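Local coordinates for protein glycerol dehydrogenase (Bacillus coagulans, PDB 6CSJ) that probably catalyses the NAD-dependent oxidation of glycerol and, in this double-mutant form, has acquired D-lactate dehydrogenase activity, at residues Leu317-Glu320 against Lys321-Val325; Thr261-Glu264 against Glu265-His268; Leu305-Thr308 against Leu309-Gly313. The protein carries 2 engineered substitutions. All coordinates share one frame; numbering follows the deposited sequence.

Contact 1 (Leu317-Glu320 against Lys321-Val325); sequences LNEE and KLRKV
Lys321 N donates to Asn318 OD1 at 3.0 Å, with an N-H...O angle of 161°; the donor lies in the carbonyl plane of the amide and meets one of its lone pairs. Asn318 holds CG anti to its own backbone N (chi1 -175°), which swings the amide forward over the first turn, where OD1 also rests 3.3 Å from Lys321 CG as the two side chains slant across each other. The backbone follows in register: Leu322 N to Asn318 O, Arg323 N to Glu319 O and Lys324 N to Glu320 O are all hydrogen bonds.

Next to the cap, in the same first turn, Glu319 and Arg323 run side by side in the same direction. Arg323 NH2 gives a long salt bridge to Glu319 OE2 at 3.3 Å; the oxygen sits at the guanidinium edge, close to its plane, but is approached from its anti side, and the two flat groups are inclined by 37°. The arginine has a further salt bridge, through NH1, to Asp346, and a cation-pi contact with Tyr349 of helix 345-365. The apolar touch of the two segments is Leu317 CB to Leu322 CD1, 4.2 Å, and Leu322 faces Tyr349 and Leu309. Asn318 is thus a classical N-cap opening helix 319-329, and the i to i+4 Glu-Arg pair of its first turn lies beside helix 345-365.

Contact 2 (Thr261-Glu264 against Glu265-His268); sequences TVLE and ETHH
Leu263 O is the polar atom that draws two groups of one residue. Thr266 N donates to it at 3.0 Å, and Thr266 OG1 stands 2.7 Å from Leu263 O; the hydroxyl proton is not settled, because Leu260 O is also within its reach. The amide comes from well above the carbonyl plane. Thr266 turns OG1 between its backbone N and carbonyl carbon (chi1 71°), folding the hydroxyl back to the same oxygen as its amide, while CG2 packs 3.9 Å from Leu263 CB.

The second grip belongs to the His267 ring, whose CG stands anti to the carbonyl carbon, so that the imidazole reaches back along the turn. Its NE2 donates to Thr261 O at 2.7 Å, on a lone pair in the carbonyl plane, although the bond is bent (142°) and the oxygen is tilted from the ring plane. Thr261 OG1 is a weak additional partner of NE2. Glu264 CA lies over one ring face, 4.0 Å from the centroid and only 12° off the normal, a CH-pi contact. With NE2 bonded to Thr261 and a face covered by Glu264, both would restrain the rotation of the ring. The backbone of the same residue closes the turn, His267 N donating to Glu264 O at 3.1 Å.

The short 3-10 turn that includes Glu264, Glu265 and Thr266 lies in the connection from helix 252-259 to helix 271-285. Lys274 of the latter helix donates to Thr266 O, Leu263 packs on Lys321 and Val325 of helix 319-329, and Thr261 and Val262 touch Leu328 of that same helix.

Contact 3 (Leu305-Thr308 against Leu309-Gly313); sequences LPVT and LGDLG
With chi1 at 67°, Thr308 places OG1 between its backbone N and carbonyl carbon, facing forward over the following turn; Asp311, with CG anti to its carbonyl carbon (chi1 -65°), sends its carboxylate back toward the backbone of Val307. Each of the two side chains accepts a backbone N-H from the other side of the turn. Asp311 N donates to Thr308 OG1 at 2.9 Å. This hydroxyl-to-amide bond three residues on resembles an N-cap or ST motif, though residues 309-311 lack the regular helix bonds. In return, Val307 N donates to Asp311 OD2 at 3.0 Å, nearly straight at 167°, and Asp311 OD2 accepts through its anti lone pair. Asp311 and Val307 lie alongside, with Val307 CG2 3.8 Å from OD2.

Beside this polar pair, the Pro306 ring touches Asp311 CB through its CB at 3.3 Å and meets Leu312 CD2 through CG at 3.5 Å, the proline and leucine crossing at about a right angle. Leu312 also packs on Lys274 and Phe277 of helix 271-285, while Thr308 is covered by Asp356, Arg360 and Lys363 of helix 345-365.

The Asp311 carboxylate therefore divides its work: OD2 receives the Val307 amide and OD1 forms a salt bridge with Lys363. Both partners would be expected to stabilise the ionised form of Asp311, and together they tie the turn between helices 290-303 and 319-329 to helix 345-365.

How the contacts relate
The three contacts belong to the helical part of the chain, on the same side of its centre, and are in series: contact 2, contact 3, then contact 1. The three centres form a triangle: contact 2 is about 12 Å from each of the others, and contacts 1 and 3 are about 15 Å apart. Contacts 1 and 2 meet where Lys321 CB lies 3.7 Å from Leu263 CD2, and contacts 2 and 3 where Thr266 CG2 lies 3.6 Å from Leu312 O. Leu322 CD2 to Leu309 CD1, at 3.9 Å, joins contacts 1 and 3. Contact 1 is on the surface, contact 3 is buried, and contact 2 is intermediate.

Contact 1 (Leu317-Glu320 against Lys321-Val325)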
# COMPACT_ATOMS: atom_id res chain seq x y z
N LEU A 317 -24.64 5.64 13.02
CA LEU A 317 -24.44 6.82 12.20
C LEU A 317 -24.69 8.06 13.06
O LEU A 317 -25.79 8.27 13.53
CB LEU A 317 -25.40 6.84 11.00
CG LEU A 317 -25.17 5.82 9.86
CD1 LEU A 317 -24.58 4.47 10.26
CD2 LEU A 317 -26.49 5.67 9.12
N ASN A 318 -23.65 8.86 13.24
CA ASN A 318 -23.71 10.13 13.96
C ASN A 318 -23.47 11.23 12.94
O ASN A 318 -22.42 11.25 12.28
CB ASN A 318 -22.64 10.14 15.05
CG ASN A 318 -22.70 11.36 15.94
OD1 ASN A 318 -22.20 12.43 15.59
ND2 ASN A 318 -23.33 11.20 17.11
N GLU A 319 -24.43 12.15 12.79
CA GLU A 319 -24.31 13.22 11.80
C GLU A 319 -23.11 14.12 12.04
O GLU A 319 -22.37 14.43 11.11
CB GLU A 319 -25.60 14.06 11.71
CG GLU A 319 -25.46 15.31 10.84
CD GLU A 319 -26.78 15.95 10.44
OE1 GLU A 319 -27.83 15.63 11.05
OE2 GLU A 319 -26.78 16.80 9.53
N GLU A 320 -22.90 14.52 13.29
CA GLU A 320 -21.80 15.44 13.63
C GLU A 320 -20.43 14.83 13.28
O GLU A 320 -19.57 15.49 12.69
CB GLU A 320 -21.86 15.83 15.10
CG GLU A 320 -20.94 16.99 15.50
CD GLU A 320 -21.24 17.52 16.90
OE1 GLU A 320 -21.28 16.71 17.85
OE2 GLU A 320 -21.43 18.75 17.06
N LYS A 321 -20.25 13.56 13.65
CA LYS A 321 -19.01 12.84 13.37
C LYS A 321 -18.78 12.65 11.87
O LYS A 321 -17.67 12.88 11.37
CB LYS A 321 -19.01 11.48 14.07
CG LYS A 321 -18.99 11.53 15.59
CD LYS A 321 -17.60 11.76 16.17
CE LYS A 321 -17.70 11.84 17.67
NZ LYS A 321 -18.27 10.61 18.31
N LEU A 322 -19.83 12.24 11.16
CA LEU A 322 -19.73 12.02 9.72
C LEU A 322 -19.49 13.30 8.93
O LEU A 322 -18.81 13.26 7.91
CB LEU A 322 -20.96 11.25 9.21
CG LEU A 322 -20.96 9.77 9.63
CD1 LEU A 322 -22.31 9.13 9.39
CD2 LEU A 322 -19.88 9.00 8.89
N ARG A 323 -20.01 14.44 9.41
CA ARG A 323 -19.66 15.76 8.84
C ARG A 323 -18.16 16.03 8.97
O ARG A 323 -17.54 16.53 8.03
CB ARG A 323 -20.40 16.91 9.55
CG ARG A 323 -21.90 16.93 9.37
CD ARG A 323 -22.36 17.75 8.19
NE ARG A 323 -23.75 17.43 7.87
CZ ARG A 323 -24.33 17.59 6.67
NH1 ARG A 323 -23.65 18.07 5.62
NH2 ARG A 323 -25.61 17.25 6.53
N LYS A 324 -17.59 15.71 10.13
CA LYS A 324 -16.15 15.90 10.36
C LYS A 324 -15.32 15.02 9.42
O LYS A 324 -14.30 15.47 8.87
CB LYS A 324 -15.77 15.63 11.82
CG LYS A 324 -16.26 16.66 12.83
CD LYS A 324 -16.05 16.11 14.25
CE LYS A 324 -16.94 16.76 15.31
NZ LYS A 324 -16.50 18.16 15.55
N VAL A 325 -15.78 13.77 9.22
CA VAL A 325 -15.16 12.87 8.23
C VAL A 325 -15.13 13.53 6.84
O VAL A 325 -14.09 13.54 6.18
CB VAL A 325 -15.89 11.50 8.15
CG1 VAL A 325 -15.37 10.67 6.99
CG2 VAL A 325 -15.75 10.72 9.46

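Contact 2 (Thr261-Glu264 against Glu265-His268)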
# COMPACT_ATOMS: atom_id res chain seq x y z
N THR A 261 -10.31 8.65 9.86
CA THR A 261 -9.52 8.69 11.11
C THR A 261 -10.28 9.37 12.26
O THR A 261 -10.08 9.04 13.42
CB THR A 261 -8.16 9.38 10.92
OG1 THR A 261 -7.34 9.08 12.04
CG2 THR A 261 -8.33 10.88 10.83
N VAL A 262 -11.16 10.32 11.92
CA VAL A 262 -12.08 10.97 12.86
C VAL A 262 -12.93 9.96 13.64
O VAL A 262 -13.22 10.18 14.81
CB VAL A 262 -13.03 11.95 12.10
CG1 VAL A 262 -14.18 12.43 12.99
CG2 VAL A 262 -12.25 13.14 11.54
N LEU A 263 -13.37 8.89 12.98
CA LEU A 263 -14.12 7.82 13.64
C LEU A 263 -13.17 6.83 14.33
O LEU A 263 -12.52 6.01 13.68
CB LEU A 263 -15.02 7.10 12.63
CG LEU A 263 -16.05 7.97 11.91
CD1 LEU A 263 -16.80 7.18 10.86
CD2 LEU A 263 -17.05 8.56 12.91
N GLU A 264 -13.09 6.95 15.66
CA GLU A 264 -12.18 6.16 16.50
C GLU A 264 -12.38 4.65 16.37
O GLU A 264 -11.41 3.89 16.35
CB GLU A 264 -12.31 6.59 17.98
CG GLU A 264 -13.73 6.61 18.53
CD GLU A 264 -13.99 7.74 19.53
OE1 GLU A 264 -13.58 8.91 19.31
OE2 GLU A 264 -14.62 7.44 20.53
N GLU A 265 -13.64 4.22 16.26
CA GLU A 265 -13.98 2.80 16.01
C GLU A 265 -13.31 2.18 14.76
O GLU A 265 -13.18 0.96 14.69
CB GLU A 265 -15.50 2.58 15.88
CG GLU A 265 -16.41 3.28 16.86
CD GLU A 265 -17.12 4.50 16.28
OE1 GLU A 265 -16.47 5.55 16.02
OE2 GLU A 265 -18.34 4.42 16.10
N THR A 266 -12.91 3.00 13.78
CA THR A 266 -12.29 2.48 12.55
C THR A 266 -10.77 2.34 12.62
O THR A 266 -10.18 1.84 11.66
CB THR A 266 -12.61 3.37 11.33
OG1 THR A 266 -11.91 4.62 11.42
CG2 THR A 266 -14.10 3.61 11.24
N HIS A 267 -10.14 2.77 13.71
CA HIS A 267 -8.68 2.64 13.88
C HIS A 267 -8.19 1.18 13.92
O HIS A 267 -7.07 0.91 13.52
CB HIS A 267 -8.18 3.40 15.12
CG HIS A 267 -8.32 4.89 15.01
ND1 HIS A 267 -8.19 5.73 16.10
CD2 HIS A 267 -8.59 5.69 13.95
CE1 HIS A 267 -8.37 6.98 15.71
NE2 HIS A 267 -8.61 6.99 14.41
N HIS A 268 -9.03 0.26 14.38
CA HIS A 268 -8.68 -1.17 14.36
C HIS A 268 -8.74 -1.82 12.94
O HIS A 268 -8.28 -2.94 12.77
CB HIS A 268 -9.55 -1.95 15.37
CG HIS A 268 -10.91 -2.33 14.85
ND1 HIS A 268 -11.97 -1.45 14.81
CD2 HIS A 268 -11.38 -3.51 14.37
CE1 HIS A 268 -13.04 -2.06 14.33
NE2 HIS A 268 -12.71 -3.31 14.05

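Contact 3 (Leu305-Thr308 against Leu309-Gly313)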
# COMPACT_ATOMS: atom_id res chain seq x y z
N LEU A 305 -14.21 -7.95 2.43
CA LEU A 305 -13.91 -6.53 2.54
C LEU A 305 -15.17 -5.77 2.99
O LEU A 305 -16.28 -6.17 2.66
CB LEU A 305 -13.41 -5.98 1.19
CG LEU A 305 -11.98 -6.36 0.81
CD1 LEU A 305 -11.69 -5.95 -0.62
CD2 LEU A 305 -10.97 -5.74 1.76
N PRO A 306 -15.00 -4.67 3.75
CA PRO A 306 -16.16 -3.91 4.22
C PRO A 306 -16.88 -3.11 3.12
O PRO A 306 -16.22 -2.51 2.26
CB PRO A 306 -15.55 -2.98 5.27
CG PRO A 306 -14.15 -2.79 4.83
CD PRO A 306 -13.73 -4.11 4.25
N VAL A 307 -18.21 -3.13 3.15
CA VAL A 307 -19.06 -2.30 2.26
C VAL A 307 -20.06 -1.40 3.03
O VAL A 307 -20.94 -0.79 2.43
CB VAL A 307 -19.82 -3.16 1.23
CG1 VAL A 307 -18.85 -3.91 0.35
CG2 VAL A 307 -20.81 -4.13 1.90
N THR A 308 -19.91 -1.31 4.35
CA THR A 308 -20.70 -0.40 5.17
C THR A 308 -19.80 0.21 6.25
O THR A 308 -18.69 -0.28 6.50
CB THR A 308 -21.87 -1.11 5.86
OG1 THR A 308 -21.38 -2.05 6.83
CG2 THR A 308 -22.74 -1.84 4.86
N LEU A 309 -20.30 1.27 6.89
CA LEU A 309 -19.66 1.84 8.07
C LEU A 309 -19.69 0.85 9.24
O LEU A 309 -18.73 0.78 10.01
CB LEU A 309 -20.32 3.16 8.46
CG LEU A 309 -20.06 4.29 7.47
CD1 LEU A 309 -21.01 5.46 7.74
CD2 LEU A 309 -18.61 4.75 7.51
N GLY A 310 -20.77 0.08 9.35
CA GLY A 310 -20.86 -1.05 10.28
C GLY A 310 -19.70 -2.02 10.16
O GLY A 310 -19.09 -2.38 11.17
N ASP A 311 -19.36 -2.41 8.93
CA ASP A 311 -18.23 -3.32 8.68
C ASP A 311 -16.88 -2.74 9.14
O ASP A 311 -15.93 -3.50 9.37
CB ASP A 311 -18.13 -3.72 7.20
CG ASP A 311 -19.33 -4.53 6.69
OD1 ASP A 311 -20.13 -5.03 7.51
OD2 ASP A 311 -19.45 -4.67 5.45
N LEU A 312 -16.78 -1.42 9.24
CA LEU A 312 -15.62 -0.73 9.81
C LEU A 312 -15.68 -0.52 11.34
O LEU A 312 -14.81 0.14 11.89
CB LEU A 312 -15.42 0.63 9.14
CG LEU A 312 -15.31 0.67 7.63
CD1 LEU A 312 -15.13 2.12 7.19
CD2 LEU A 312 -14.17 -0.20 7.12
N GLY A 313 -16.71 -1.07 12.00
CA GLY A 313 -16.87 -0.96 13.46
C GLY A 313 -17.79 0.15 13.96
O GLY A 313 -18.00 0.28 15.17